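Local coordinates for protein ULam111 (Flavobacterium sp., PDB 5WUT) that probably hydrolyses the glycosidic bonds of laminarin, a beta-1,3-glucan, as a family 16 glycoside hydrolase with a beta-jelly-roll fold, at residues G117-L122 with D170-F175; A89-G94 with H161-D166; Y82-A87 with V176-V181; E123-G126 with V132-S135. All blocks are in the same frame, centred on the assembly; numbering follows the deposited sequence.

Contact 1. Residues G117-L122 with D170-F175; sequences GEIDIL and DKMDFF
Lys171 NZ bonds to Asp173 OD1 over 2.7 Å, a salt bridge that reaches the oxygen from above the carboxylate plane, while the neighbouring Met172 and Phe174 point toward Ile119 on the other strand. No hydrogen bond joins the two segments. Strands 118-121 and 172-175 run at 22° to each other, their axes 8.8 Å apart, and side chains fill the space between. Ile119 divides its branches between two partners. Its CD1 lies 3.6 Å from CE of Met172, and the bends of the Met172 chain at chi2 and chi3 carry CE back over this methyl. Its CG2, anti to the backbone N (chi1 of CG1 -47°), sits obliquely against the Phe174 ring, 3.8 Å from CE2. The same Phe174 CE2 is 3.4 Å from Asp120 O. Replacing Ile119 by an alanine would probably take from Met172 CE and Phe174 CE2 the neighbour they share and leave a gap between the two strands. Glu118 and Asp120 belong to the signature EIDILE, which in relatives of this branch of family 16 carries the catalytic carboxylates. Apolar face-to-face packing of two strands that share no hydrogen bond, just behind the signature strand, is as in the beta-sandwich (jelly roll) of family 16.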
loop_
_atom_site.group_PDB
_atom_site.type_symbol
_atom_site.label_atom_id
_atom_site.label_comp_id
_atom_site.label_asym_id
_atom_site.label_seq_id
_atom_site.Cartn_x
_atom_site.Cartn_y
_atom_site.Cartn_z
ATOM N N GLY A 117 16.237 18.512 -10.610
ATOM C CA GLY A 117 15.200 17.651 -10.067
ATOM C C GLY A 117 15.598 16.185 -9.932
ATOM O O GLY A 117 16.433 15.657 -10.691
ATOM N N GLU A 118 14.975 15.516 -8.962
ATOM C CA GLU A 118 15.245 14.117 -8.670
ATOM C C GLU A 118 13.953 13.448 -8.230
ATOM O O GLU A 118 13.170 14.053 -7.492
ATOM C CB GLU A 118 16.313 14.001 -7.576
ATOM C CG GLU A 118 16.568 12.577 -7.070
ATOM C CD GLU A 118 17.642 12.499 -5.989
ATOM O OE1 GLU A 118 18.484 13.417 -5.889
ATOM O OE2 GLU A 118 17.647 11.515 -5.235
ATOM N N ILE A 119 13.733 12.217 -8.685
ATOM C CA ILE A 119 12.576 11.410 -8.275
ATOM C C ILE A 119 13.070 10.114 -7.644
ATOM O O ILE A 119 13.733 9.321 -8.309
ATOM C CB ILE A 119 11.640 11.054 -9.465
ATOM C CG1 ILE A 119 11.348 12.286 -10.325
ATOM C CG2 ILE A 119 10.341 10.369 -8.940
ATOM C CD1 ILE A 119 10.589 11.970 -11.596
ATOM N N ASP A 120 12.760 9.905 -6.364
ATOM C CA ASP A 120 13.211 8.722 -5.647
ATOM C C ASP A 120 12.072 7.722 -5.545
ATOM O O ASP A 120 11.112 7.926 -4.784
ATOM C CB ASP A 120 13.707 9.079 -4.247
ATOM C CG ASP A 120 14.909 9.980 -4.269
ATOM O OD1 ASP A 120 15.671 9.928 -5.243
ATOM O OD2 ASP A 120 15.111 10.711 -3.283
ATOM N N ILE A 121 12.196 6.627 -6.285
ATOM C CA ILE A 121 11.082 5.702 -6.475
ATOM C C ILE A 121 11.180 4.459 -5.579
ATOM O O ILE A 121 10.224 4.111 -4.884
ATOM C CB ILE A 121 10.998 5.278 -7.958
ATOM C CG1 ILE A 121 10.904 6.521 -8.853
ATOM C CG2 ILE A 121 9.811 4.331 -8.169
ATOM C CD1 ILE A 121 10.993 6.209 -10.365
ATOM N N LEU A 122 12.327 3.771 -5.628
ATOM C CA LEU A 122 12.645 2.709 -4.683
ATOM C C LEU A 122 13.741 3.257 -3.790
ATOM O O LEU A 122 14.813 3.584 -4.274
ATOM C CB LEU A 122 13.106 1.425 -5.401
ATOM C CG LEU A 122 13.475 0.162 -4.594
ATOM C CD1 LEU A 122 13.591 -0.986 -5.570
ATOM C CD2 LEU A 122 14.758 0.245 -3.750
ATOM N N ASP A 170 1.012 17.665 -13.971
ATOM C CA ASP A 170 0.333 18.254 -12.818
ATOM C C ASP A 170 0.684 17.605 -11.480
ATOM O O ASP A 170 0.568 18.239 -10.430
ATOM C CB ASP A 170 -1.176 18.195 -13.012
ATOM C CG ASP A 170 -1.647 19.057 -14.166
ATOM O OD1 ASP A 170 -1.209 20.224 -14.276
ATOM O OD2 ASP A 170 -2.431 18.543 -14.977
ATOM N N LYS A 171 1.080 16.337 -11.493
ATOM C CA LYS A 171 1.369 15.682 -10.227
ATOM C C LYS A 171 2.257 14.459 -10.358
ATOM O O LYS A 171 2.428 13.897 -11.445
ATOM C CB LYS A 171 0.075 15.288 -9.515
ATOM C CG LYS A 171 -0.809 14.395 -10.312
ATOM C CD LYS A 171 -1.912 13.829 -9.438
ATOM C CE LYS A 171 -2.873 13.027 -10.280
ATOM N NZ LYS A 171 -2.252 11.767 -10.756
ATOM N N MET A 172 2.818 14.063 -9.221
ATOM C CA MET A 172 3.652 12.883 -9.112
ATOM C C MET A 172 3.049 11.946 -8.076
ATOM O O MET A 172 3.043 12.274 -6.883
ATOM C CB MET A 172 5.074 13.276 -8.707
ATOM C CG MET A 172 6.120 12.195 -8.913
ATOM S SD MET A 172 6.642 12.106 -10.639
ATOM C CE MET A 172 7.538 13.641 -10.826
ATOM N N ASP A 173 2.534 10.804 -8.526
ATOM C CA ASP A 173 1.982 9.778 -7.632
ATOM C C ASP A 173 2.992 8.650 -7.463
ATOM O O ASP A 173 3.601 8.219 -8.452
ATOM C CB ASP A 173 0.692 9.169 -8.189
ATOM C CG ASP A 173 -0.515 10.087 -8.099
ATOM O OD1 ASP A 173 -1.408 9.934 -8.956
ATOM O OD2 ASP A 173 -0.620 10.920 -7.187
ATOM N N PHE A 174 3.153 8.149 -6.240
ATOM C CA PHE A 174 4.071 7.048 -5.973
ATOM C C PHE A 174 3.304 5.822 -5.488
ATOM O O PHE A 174 2.420 5.957 -4.630
ATOM C CB PHE A 174 5.104 7.444 -4.907
ATOM C CG PHE A 174 6.038 8.567 -5.315
ATOM C CD1 PHE A 174 5.598 9.887 -5.341
ATOM C CD2 PHE A 174 7.380 8.304 -5.600
ATOM C CE1 PHE A 174 6.478 10.929 -5.693
ATOM C CE2 PHE A 174 8.252 9.327 -5.943
ATOM C CZ PHE A 174 7.802 10.638 -5.995
ATOM N N PHE A 175 3.637 4.647 -6.023
ATOM C CA PHE A 175 2.945 3.400 -5.693
ATOM C C PHE A 175 3.898 2.312 -5.251
ATOM O O PHE A 175 4.957 2.118 -5.846
ATOM C CB PHE A 175 2.140 2.870 -6.894
ATOM C CG PHE A 175 1.191 3.860 -7.498
ATOM C CD1 PHE A 175 1.641 4.827 -8.387
ATOM C CD2 PHE A 175 -0.169 3.790 -7.227
ATOM C CE1 PHE A 175 0.766 5.732 -8.944
ATOM C CE2 PHE A 175 -1.055 4.675 -7.795
ATOM C CZ PHE A 175 -0.591 5.661 -8.660
#

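Contact 2. Residues A89-G94 with H161-D166; sequences AKLPVG and HLYAID
An antiparallel hydrogen-bonded pair, Ala89 with His161, joins the end of strand 83-90 to the start of strand 161-167. Ala89 N donates to His161 O at 3.0 Å, and the return bond, from His161 N to Ala89 O, is 2.9 Å long. Ala89 O is gripped twice, because a water also donates to it at 2.8 Å. That water lies in the plane of the Tyr163 ring, at its edge, 2.7 Å from Tyr163 OH, and thus ties the phenol to the Ala89 carbonyl. The hydroxyl meets Leu91 as well: Leu91 CD1 comes within 3.7 Å of Tyr163 OH, with CG and CD2 little farther off. With its CG turned beside the backbone N (chi1 -63°), Leu91 reaches the phenol although its chain has already left the strand. Between Ala89 and Tyr163 there is a looser touch, CB to CE1 at 4.5 Å. The His161 imidazole finds its main polar partner in Asp177, through ND1. At the end of strand 83-90, on the side facing strand 161-167, a water and the Tyr163-Leu91 contact thus extend the join beyond the bonded pair, within the antiparallel strands of the jelly roll.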
loop_
_atom_site.group_PDB
_atom_site.type_symbol
_atom_site.label_atom_id
_atom_site.label_comp_id
_atom_site.label_asym_id
_atom_site.label_seq_id
_atom_site.Cartn_x
_atom_site.Cartn_y
_atom_site.Cartn_z
ATOM N N ALA A 89 11.495 -5.402 -7.993
ATOM C CA ALA A 89 12.807 -5.623 -7.402
ATOM C C ALA A 89 12.751 -6.322 -6.057
ATOM O O ALA A 89 11.725 -6.319 -5.378
ATOM C CB ALA A 89 13.550 -4.303 -7.263
ATOM N N LYS A 90 13.882 -6.929 -5.698
ATOM C CA LYS A 90 14.060 -7.613 -4.412
ATOM C C LYS A 90 15.223 -6.949 -3.671
ATOM O O LYS A 90 16.273 -6.693 -4.272
ATOM C CB LYS A 90 14.302 -9.109 -4.644
ATOM C CG LYS A 90 14.571 -9.927 -3.386
ATOM C CD LYS A 90 14.695 -11.402 -3.737
ATOM C CE LYS A 90 14.694 -12.282 -2.494
ATOM N NZ LYS A 90 15.807 -11.972 -1.555
ATOM N N LEU A 91 15.019 -6.648 -2.385
ATOM C CA LEU A 91 15.957 -5.826 -1.620
ATOM C C LEU A 91 17.118 -6.602 -1.015
ATOM O O LEU A 91 16.952 -7.775 -0.665
ATOM C CB LEU A 91 15.220 -5.125 -0.481
ATOM C CG LEU A 91 14.130 -4.139 -0.881
ATOM C CD1 LEU A 91 13.327 -3.716 0.354
ATOM C CD2 LEU A 91 14.766 -2.937 -1.570
ATOM N N PRO A 92 18.279 -5.938 -0.883
ATOM C CA PRO A 92 19.329 -6.417 0.022
ATOM C C PRO A 92 18.892 -6.110 1.442
ATOM O O PRO A 92 17.996 -5.281 1.627
ATOM C CB PRO A 92 20.543 -5.580 -0.364
ATOM C CG PRO A 92 19.920 -4.250 -0.718
ATOM C CD PRO A 92 18.600 -4.603 -1.414
ATOM N N VAL A 93 19.515 -6.727 2.441
ATOM C CA VAL A 93 19.109 -6.466 3.813
ATOM C C VAL A 93 20.321 -6.252 4.698
ATOM O O VAL A 93 21.398 -6.779 4.428
ATOM C CB VAL A 93 18.263 -7.622 4.379
ATOM C CG1 VAL A 93 16.967 -7.759 3.598
ATOM C CG2 VAL A 93 19.023 -8.918 4.306
ATOM N N GLY A 94 20.147 -5.451 5.741
ATOM C CA GLY A 94 21.186 -5.301 6.747
ATOM C C GLY A 94 21.597 -3.868 6.991
ATOM O O GLY A 94 21.438 -2.991 6.134
ATOM N N HIS A 161 8.869 -6.870 -4.939
ATOM C CA HIS A 161 7.779 -5.907 -4.844
ATOM C C HIS A 161 7.841 -4.939 -6.006
ATOM O O HIS A 161 8.855 -4.841 -6.701
ATOM C CB HIS A 161 7.839 -5.146 -3.524
ATOM C CG HIS A 161 7.645 -6.021 -2.331
ATOM N ND1 HIS A 161 6.436 -6.121 -1.669
ATOM C CD2 HIS A 161 8.493 -6.865 -1.697
ATOM C CE1 HIS A 161 6.555 -6.980 -0.675
ATOM N NE2 HIS A 161 7.793 -7.447 -0.667
ATOM N N LEU A 162 6.743 -4.215 -6.202
ATOM C CA LEU A 162 6.630 -3.234 -7.276
ATOM C C LEU A 162 6.766 -1.822 -6.730
ATOM O O LEU A 162 6.160 -1.475 -5.700
ATOM C CB LEU A 162 5.287 -3.382 -7.998
ATOM C CG LEU A 162 4.951 -4.757 -8.563
ATOM C CD1 LEU A 162 3.583 -4.673 -9.221
ATOM C CD2 LEU A 162 5.993 -5.228 -9.551
ATOM N N TYR A 163 7.569 -1.020 -7.422
ATOM C CA TYR A 163 7.800 0.372 -7.068
ATOM C C TYR A 163 7.513 1.203 -8.290
ATOM O O TYR A 163 8.098 0.939 -9.329
ATOM C CB TYR A 163 9.244 0.577 -6.594
ATOM C CG TYR A 163 9.657 -0.313 -5.448
ATOM C CD1 TYR A 163 10.082 -1.624 -5.660
ATOM C CD2 TYR A 163 9.658 0.167 -4.140
ATOM C CE1 TYR A 163 10.464 -2.435 -4.594
ATOM C CE2 TYR A 163 10.050 -0.627 -3.085
ATOM C CZ TYR A 163 10.453 -1.927 -3.310
ATOM O OH TYR A 163 10.843 -2.720 -2.230
ATOM N N ALA A 164 6.600 2.172 -8.199
ATOM C CA ALA A 164 6.193 2.883 -9.400
ATOM C C ALA A 164 5.844 4.340 -9.156
ATOM O O ALA A 164 5.590 4.751 -8.024
ATOM C CB ALA A 164 5.001 2.171 -10.046
ATOM N N ILE A 165 5.838 5.118 -10.238
ATOM C CA ILE A 165 5.294 6.471 -10.214
ATOM C C ILE A 165 4.317 6.656 -11.363
ATOM O O ILE A 165 4.453 6.025 -12.409
ATOM C CB ILE A 165 6.378 7.565 -10.314
ATOM C CG1 ILE A 165 7.264 7.359 -11.547
ATOM C CG2 ILE A 165 7.221 7.577 -9.055
ATOM C CD1 ILE A 165 8.222 8.523 -11.810
ATOM N N ASP A 166 3.320 7.506 -11.151
ATOM C CA ASP A 166 2.526 8.027 -12.257
ATOM C C ASP A 166 2.843 9.503 -12.313
ATOM O O ASP A 166 2.530 10.261 -11.396
ATOM C CB ASP A 166 1.033 7.770 -12.076
ATOM C CG ASP A 166 0.246 8.009 -13.370
ATOM O OD1 ASP A 166 0.858 7.973 -14.455
ATOM O OD2 ASP A 166 -0.980 8.185 -13.307
HETATM O O HOH W 1 11.380 -5.266 -2.838
#

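Contact 3. Residues Y82-A87 with V176-V181; sequences YGYIEA and VDNILV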
loop_
_atom_site.group_PDB
_atom_site.type_symbol
_atom_site.label_atom_id
_atom_site.label_comp_id
_atom_site.label_asym_id
_atom_site.label_seq_id
_atom_site.Cartn_x
_atom_site.Cartn_y
_atom_site.Cartn_z
ATOM N N TYR A 82 7.207 12.186 -18.452
ATOM C CA TYR A 82 5.906 11.695 -17.987
ATOM C C TYR A 82 5.729 10.209 -18.257
ATOM O O TYR A 82 6.419 9.616 -19.090
ATOM C CB TYR A 82 4.722 12.471 -18.620
ATOM C CG TYR A 82 4.832 13.979 -18.538
ATOM C CD1 TYR A 82 5.301 14.612 -17.398
ATOM C CD2 TYR A 82 4.453 14.777 -19.612
ATOM C CE1 TYR A 82 5.425 15.985 -17.335
ATOM C CE2 TYR A 82 4.563 16.155 -19.560
ATOM C CZ TYR A 82 5.038 16.759 -18.424
ATOM O OH TYR A 82 5.145 18.129 -18.384
ATOM N N GLY A 83 4.791 9.611 -17.536
ATOM C CA GLY A 83 4.443 8.225 -17.768
ATOM C C GLY A 83 4.148 7.472 -16.491
ATOM O O GLY A 83 4.286 8.005 -15.393
ATOM N N TYR A 84 3.716 6.233 -16.645
ATOM C CA TYR A 84 3.642 5.320 -15.523
ATOM C C TYR A 84 4.896 4.473 -15.606
ATOM O O TYR A 84 5.098 3.745 -16.575
ATOM C CB TYR A 84 2.376 4.453 -15.554
ATOM C CG TYR A 84 2.147 3.739 -14.225
ATOM C CD1 TYR A 84 2.719 2.497 -13.966
ATOM C CD2 TYR A 84 1.365 4.327 -13.227
ATOM C CE1 TYR A 84 2.518 1.856 -12.735
ATOM C CE2 TYR A 84 1.145 3.692 -12.012
ATOM C CZ TYR A 84 1.729 2.464 -11.771
ATOM O OH TYR A 84 1.515 1.860 -10.549
ATOM N N ILE A 85 5.744 4.587 -14.595
ATOM C CA ILE A 85 7.060 3.960 -14.625
ATOM C C ILE A 85 7.127 2.972 -13.459
ATOM O O ILE A 85 6.872 3.343 -12.324
ATOM C CB ILE A 85 8.170 5.012 -14.547
ATOM C CG1 ILE A 85 8.191 5.866 -15.822
ATOM C CG2 ILE A 85 9.519 4.355 -14.294
ATOM C CD1 ILE A 85 8.987 7.126 -15.697
ATOM N N GLU A 86 7.427 1.710 -13.748
ATOM C CA GLU A 86 7.350 0.645 -12.731
ATOM C C GLU A 86 8.579 -0.245 -12.729
ATOM O O GLU A 86 9.032 -0.673 -13.797
ATOM C CB GLU A 86 6.095 -0.210 -12.983
ATOM C CG GLU A 86 5.890 -1.387 -12.024
ATOM C CD GLU A 86 4.687 -2.235 -12.452
ATOM O OE1 GLU A 86 3.533 -1.849 -12.156
ATOM O OE2 GLU A 86 4.894 -3.269 -13.123
ATOM N N ALA A 87 9.110 -0.525 -11.537
ATOM C CA ALA A 87 10.201 -1.476 -11.382
ATOM C C ALA A 87 9.776 -2.602 -10.465
ATOM O O ALA A 87 8.989 -2.401 -9.543
ATOM C CB ALA A 87 11.461 -0.796 -10.826
ATOM N N VAL A 176 3.522 1.586 -4.207
ATOM C CA VAL A 176 4.220 0.368 -3.871
ATOM C C VAL A 176 3.214 -0.760 -3.892
ATOM O O VAL A 176 2.147 -0.643 -3.284
ATOM C CB VAL A 176 4.916 0.469 -2.498
ATOM C CG1 VAL A 176 5.673 -0.821 -2.191
ATOM C CG2 VAL A 176 5.875 1.650 -2.498
ATOM N N ASP A 177 3.532 -1.824 -4.629
ATOM C CA ASP A 177 2.613 -2.940 -4.834
ATOM C C ASP A 177 1.227 -2.440 -5.215
ATOM O O ASP A 177 0.214 -2.939 -4.728
ATOM C CB ASP A 177 2.557 -3.825 -3.581
ATOM C CG ASP A 177 3.880 -4.518 -3.300
ATOM O OD1 ASP A 177 4.648 -4.776 -4.245
ATOM O OD2 ASP A 177 4.154 -4.814 -2.133
ATOM N N ASN A 178 1.224 -1.442 -6.098
ATOM C CA ASN A 178 0.013 -0.874 -6.697
ATOM C C ASN A 178 -0.825 -0.069 -5.715
ATOM O O ASN A 178 -1.951 0.307 -6.040
ATOM C CB ASN A 178 -0.843 -1.982 -7.322
ATOM C CG ASN A 178 -0.117 -2.729 -8.421
ATOM O OD1 ASN A 178 0.370 -2.124 -9.365
ATOM N ND2 ASN A 178 -0.036 -4.050 -8.297
ATOM N N ILE A 179 -0.286 0.193 -4.521
ATOM C CA ILE A 179 -0.967 1.066 -3.559
ATOM C C ILE A 179 -0.397 2.488 -3.589
ATOM O O ILE A 179 0.804 2.684 -3.448
ATOM C CB ILE A 179 -0.876 0.477 -2.155
ATOM C CG1 ILE A 179 -1.626 -0.852 -2.154
ATOM C CG2 ILE A 179 -1.435 1.450 -1.133
ATOM C CD1 ILE A 179 -1.580 -1.576 -0.853
ATOM N N LEU A 180 -1.256 3.482 -3.809
ATOM C CA LEU A 180 -0.794 4.871 -3.817
ATOM C C LEU A 180 -0.354 5.278 -2.419
ATOM O O LEU A 180 -1.177 5.304 -1.494
ATOM C CB LEU A 180 -1.884 5.805 -4.317
ATOM C CG LEU A 180 -1.547 7.297 -4.318
ATOM C CD1 LEU A 180 -0.417 7.564 -5.267
ATOM C CD2 LEU A 180 -2.792 8.093 -4.723
ATOM N N VAL A 181 0.939 5.563 -2.257
ATOM C CA VAL A 181 1.471 5.857 -0.920
ATOM C C VAL A 181 1.822 7.325 -0.701
ATOM O O VAL A 181 1.951 7.759 0.449
ATOM C CB VAL A 181 2.716 5.012 -0.604
ATOM C CG1 VAL A 181 2.352 3.543 -0.606
ATOM C CG2 VAL A 181 3.857 5.304 -1.596
HETATM O O HOH W 2 2.590 -0.526 -10.025
HETATM O O HOH W 3 1.360 -3.684 -12.110
#
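Tyr84, Glu86 and Asn178 meet through water rather than by direct bonds. One water accepts from Tyr84 OH at 2.7 Å and donates both to Glu86 OE1 and to Asn178 OD1, so three side chains converge on a single molecule. A second water donates to Glu86 OE1 and, more weakly, to Asn178 OD1 at 3.3 Å. Glu86 OE1 and Asn178 OD1, 4.2 Å apart, are two acceptors that the waters' hydrogens bring together; Tyr84 OH lies 4.3 Å from Asn178 OD1, beyond bonding range.

Side-chain shape makes the meeting possible. Tyr84 and Glu86, two apart on one strand, point the same way. In Tyr84 the ring carbon CG stands anti to the backbone N (chi1 -167°), which sends the phenol out alongside the Glu86 chain. Glu86 is likewise extended through its first two torsions, CG anti to the backbone N and CD anti to CA, and carries its carboxylate out beside the phenol; OE1 lies at the edge of the Tyr84 ring, in its plane, as does the first water. The carboxylate is gripped at both oxygens, since OE2 bonds to Tyr230 OH. Asn178 comes from a type I' turn, Val176 to Ile179, closed by Ile179 N on Val176 O at 2.9 Å, and its amide reaches from the turn with OD1 toward the waters.

The turn is the tip of the hairpin of strands 172-176 and 179-184, at the subunit boundary, where Asn178 packs on Thr155 of the second subunit. Strand 161-167 lies between this hairpin and strand 83-90, so the waters bridge over it.

Contact 4. Residues E123-G126 with V132-S135; sequences EYVG and VFTS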
loop_
_atom_site.group_PDB
_atom_site.type_symbol
_atom_site.label_atom_id
_atom_site.label_comp_id
_atom_site.label_asym_id
_atom_site.label_seq_id
_atom_site.Cartn_x
_atom_site.Cartn_y
_atom_site.Cartn_z
ATOM N N GLU A 123 13.461 3.386 -2.497
ATOM C CA GLU A 123 14.475 3.816 -1.532
ATOM C C GLU A 123 14.303 3.020 -0.256
ATOM O O GLU A 123 13.223 3.012 0.343
ATOM C CB GLU A 123 14.362 5.296 -1.206
ATOM C CG GLU A 123 14.441 6.212 -2.385
ATOM C CD GLU A 123 15.848 6.367 -2.922
ATOM O OE1 GLU A 123 16.823 6.048 -2.201
ATOM O OE2 GLU A 123 15.969 6.822 -4.081
ATOM N N TYR A 124 15.372 2.363 0.170
ATOM C CA TYR A 124 15.347 1.522 1.360
ATOM C C TYR A 124 16.688 1.632 2.033
ATOM O O TYR A 124 17.710 1.622 1.356
ATOM C CB TYR A 124 15.048 0.076 0.981
ATOM C CG TYR A 124 15.158 -0.959 2.073
ATOM C CD1 TYR A 124 16.284 -1.770 2.161
ATOM C CD2 TYR A 124 14.115 -1.180 2.975
ATOM C CE1 TYR A 124 16.382 -2.751 3.147
ATOM C CE2 TYR A 124 14.202 -2.153 3.946
ATOM C CZ TYR A 124 15.342 -2.935 4.027
ATOM O OH TYR A 124 15.434 -3.903 4.993
ATOM N N VAL A 125 16.694 1.790 3.350
ATOM C CA VAL A 125 17.960 1.711 4.069
ATOM C C VAL A 125 17.845 0.558 5.036
ATOM O O VAL A 125 16.918 0.501 5.846
ATOM C CB VAL A 125 18.334 3.031 4.778
ATOM C CG1 VAL A 125 18.683 4.083 3.746
ATOM C CG2 VAL A 125 17.210 3.528 5.687
ATOM N N GLY A 126 18.774 -0.384 4.932
ATOM C CA GLY A 126 18.701 -1.601 5.714
ATOM C C GLY A 126 18.740 -1.381 7.222
ATOM O O GLY A 126 18.346 -2.264 7.994
ATOM N N VAL A 132 9.983 1.925 3.496
ATOM C CA VAL A 132 10.519 2.490 2.257
ATOM C C VAL A 132 10.234 3.978 2.200
ATOM O O VAL A 132 9.351 4.479 2.897
ATOM C CB VAL A 132 9.944 1.822 1.008
ATOM C CG1 VAL A 132 10.248 0.336 1.028
ATOM C CG2 VAL A 132 8.446 2.081 0.911
ATOM N N PHE A 133 10.975 4.681 1.352
ATOM C CA PHE A 133 10.862 6.130 1.243
ATOM C C PHE A 133 10.581 6.492 -0.201
ATOM O O PHE A 133 11.116 5.851 -1.099
ATOM C CB PHE A 133 12.148 6.808 1.729
ATOM C CG PHE A 133 12.533 6.442 3.138
ATOM C CD1 PHE A 133 13.223 5.265 3.408
ATOM C CD2 PHE A 133 12.207 7.276 4.192
ATOM C CE1 PHE A 133 13.570 4.925 4.709
ATOM C CE2 PHE A 133 12.554 6.937 5.493
ATOM C CZ PHE A 133 13.237 5.763 5.744
ATOM N N THR A 134 9.714 7.478 -0.419
ATOM C CA THR A 134 9.437 8.020 -1.750
ATOM C C THR A 134 9.571 9.524 -1.637
ATOM O O THR A 134 8.971 10.119 -0.742
ATOM C CB THR A 134 8.039 7.644 -2.253
ATOM O OG1 THR A 134 7.065 8.033 -1.275
ATOM C CG2 THR A 134 7.947 6.148 -2.473
ATOM N N SER A 135 10.376 10.131 -2.513
ATOM C CA SER A 135 10.804 11.519 -2.328
ATOM C C SER A 135 11.048 12.258 -3.623
ATOM O O SER A 135 11.251 11.652 -4.683
ATOM C CB SER A 135 12.097 11.595 -1.511
ATOM O OG SER A 135 12.121 10.671 -0.439
HETATM O O HOH W 4 10.526 3.346 -2.077
#
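The Phe133 ring has Glu123 O at its edge, near the ring plane and 3.8 Å from CD1, whereas Val125 CG2 reaches it obliquely, 4.0 Å from CE1. The valine and phenylalanine side chains cross at about a right angle. These residues belong to two successive antiparallel strands of the jelly roll, 118-123 and 131-137, at the point where the first strand gives way to the connecting loop. Glu123 O is the shared acceptor. Phe133 N donates to Glu123 O at 3.0 Å, in a bond with 156° at the hydrogen. A CA-H...O contact adds to it, with Val132 CA 3.4 Å from Glu123 O.

The Glu123 side chain starts out toward the neighbouring strand, with CB 3.3 Å from Phe133 O, and then bends sharply at chi2 (-75°), which leads its carboxylate away. There OE1 receives a bond from Trp98 NE1. Glu123 closes the EIDILE signature, in which the extra residue makes a classic bulge at Ile121 and Leu122 opposite Phe101. In relatives the last glutamate of this signature is the general acid/base, so the bend is consistent with a carboxylate presented to the cleft. On the backbone side the pairing is completed indirectly: a water accepts from Glu123 N at 3.0 Å and donates to Phe133 O at 2.8 Å.

From the N terminus, residues 82-87 come first and wait longest for their partner: contact 3 is completed only at 176-181 and encloses the other three. Contact 2 opens next at 89-94, then contact 1 at 117-122. Contact 4, the most local, runs from 123-126 to 132-135, within the spans of all the others. Contact 2 then closes at 161-166 and contact 1 at 170-175, so these two cross. Contacts 2 and 4 join paired strands, contact 1 packs the layers together, and contact 3 joins strand 83-90 to the hairpin of 172-176 and 179-184 across strand 161-167. Phe174 of contact 1 touches Ile165 and Thr134; Asp177 of contact 3 is hydrogen-bonded to His161 of contact 2.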